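Local coordinates for putative primary metabolism protein HVA1 (Cryptococcus neoformans, PDB 4P5N) that may play a role in primary metabolism and is associated with the virulence of this fungus in mammals, at residues V36-K39 with E40-A43. Residues are numbered along the deposited sequence; the frame is centred on the assembly and turned at random. Where two conformers were deposited one is given.
Sequences VTTK and EEAA. With CD (cadmium ion), chain D; SO4 (sulfate ion), chain G.
Ala42 N donates to Thr38 O at 2.9 Å, the first bond of the helical ladder, and Ala43 N to Lys39 O follows at the same length. Thr38 is the N-cap of this short helix, 39-44, which follows strand 26-36 in the Tudor domain (SH3 clan). With OG1 lying between its own backbone N and carbonyl carbon (chi1 61°), the hydroxyl turns toward the helix and accepts from Glu41 N at 3.1 Å, giving an acceptor to one of the amides at the start of the helix, the usual task of an N-cap. The backbone N of Lys39, also in the first turn, donates an almost straight hydrogen bond to O3 of a sulfate at 2.8 Å, an ion probably from the crystallisation liquor.

The carboxylate of Glu41 is held from two directions: its OE2 takes a hydrogen bond from the backbone N of Thr37 at 3.3 Å, while its OE1 binds a cadmium ion at 2.5 Å. The amide comes from above the carboxylate plane, 49° out of it. Glutamate suits this place because its chain, fully extended with CG anti to the backbone N (chi1 -168°), reaches back over Val36 to the end of strand 26-36, where Asp34 also binds the metal.

Val36, the last residue of that strand, turns its branched side chain to the helix, and Ala42, which also rests on Val47 and Pro50, is small enough to let the two come close. The branch CG1 of Val36 packs 3.8 Å from Ala42 CB and 3.4 Å from Ala42 N.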
loop_
_atom_site.group_PDB
_atom_site.type_symbol
_atom_site.label_atom_id
_atom_site.label_comp_id
_atom_site.label_asym_id
_atom_site.label_seq_id
_atom_site.Cartn_x
_atom_site.Cartn_y
_atom_site.Cartn_z
ATOM N N VAL A 36 -6.246 8.896 5.192
ATOM C CA VAL A 36 -7.449 8.384 4.554
ATOM C C VAL A 36 -8.390 7.867 5.642
ATOM O O VAL A 36 -7.985 7.040 6.482
ATOM C CB VAL A 36 -7.066 7.230 3.612
ATOM C CG1 VAL A 36 -8.293 6.575 3.042
ATOM C CG2 VAL A 36 -6.172 7.731 2.497
ATOM N N THR A 37 -9.629 8.361 5.666
ATOM C CA THR A 37 -10.530 8.017 6.781
ATOM C C THR A 37 -11.880 7.442 6.386
ATOM O O THR A 37 -12.702 7.191 7.258
ATOM C CB THR A 37 -10.820 9.214 7.708
ATOM O OG1 THR A 37 -11.378 10.283 6.943
ATOM C CG2 THR A 37 -9.557 9.695 8.405
ATOM N N THR A 38 -12.143 7.294 5.094
ATOM C CA THR A 38 -13.390 6.691 4.653
ATOM C C THR A 38 -13.110 5.527 3.718
ATOM O O THR A 38 -12.056 5.468 3.073
ATOM C CB THR A 38 -14.296 7.694 3.905
ATOM O OG1 THR A 38 -13.609 8.170 2.734
ATOM C CG2 THR A 38 -14.680 8.872 4.803
ATOM N N LYS A 39 -14.076 4.616 3.625
ATOM C CA LYS A 39 -13.954 3.479 2.717
ATOM C C LYS A 39 -13.824 3.952 1.270
ATOM O O LYS A 39 -13.050 3.371 0.497
ATOM C CB LYS A 39 -15.121 2.497 2.915
ATOM C CG LYS A 39 -15.265 1.433 1.838
ATOM C CD LYS A 39 -16.191 0.310 2.275
ATOM C CE LYS A 39 -17.653 0.697 2.126
ATOM N NZ LYS A 39 -18.524 -0.509 2.086
ATOM N N GLU A 40 -14.551 5.017 0.913
ATOM C CA GLU A 40 -14.525 5.552 -0.457
ATOM C C GLU A 40 -13.163 6.162 -0.811
ATOM O O GLU A 40 -12.638 5.935 -1.888
ATOM C CB GLU A 40 -15.644 6.572 -0.667
ATOM C CG GLU A 40 -17.051 6.003 -0.528
ATOM C CD GLU A 40 -17.572 5.931 0.911
ATOM O OE1 GLU A 40 -16.882 6.365 1.859
ATOM O OE2 GLU A 40 -18.707 5.436 1.086
ATOM N N GLU A 41 -12.592 6.944 0.096
ATOM C CA GLU A 41 -11.271 7.502 -0.143
ATOM C C GLU A 41 -10.214 6.401 -0.183
ATOM O O GLU A 41 -9.268 6.461 -0.973
ATOM C CB GLU A 41 -10.931 8.484 0.960
ATOM C CG GLU A 41 -9.727 9.353 0.696
ATOM C CD GLU A 41 -9.357 10.185 1.915
ATOM O OE1 GLU A 41 -8.346 10.898 1.824
ATOM O OE2 GLU A 41 -10.061 10.122 2.967
ATOM N N ALA A 42 -10.375 5.387 0.658
ATOM C CA ALA A 42 -9.449 4.259 0.654
ATOM C C ALA A 42 -9.472 3.553 -0.697
ATOM O O ALA A 42 -8.420 3.235 -1.262
ATOM C CB ALA A 42 -9.765 3.288 1.792
ATOM N N ALA A 43 -10.675 3.328 -1.215
ATOM C CA ALA A 43 -10.825 2.705 -2.514
ATOM C C ALA A 43 -10.160 3.542 -3.607
ATOM O O ALA A 43 -9.421 3.012 -4.431
ATOM C CB ALA A 43 -12.290 2.459 -2.827
HETATM CD CD CD D . -6.954 12.882 1.096
HETATM S S SO4 G . -16.218 4.327 6.627
HETATM O O1 SO4 G . -14.824 3.952 6.952
HETATM O O2 SO4 G . -17.089 3.139 6.709
HETATM O O3 SO4 G . -16.292 4.897 5.270
HETATM O O4 SO4 G . -16.687 5.352 7.585
#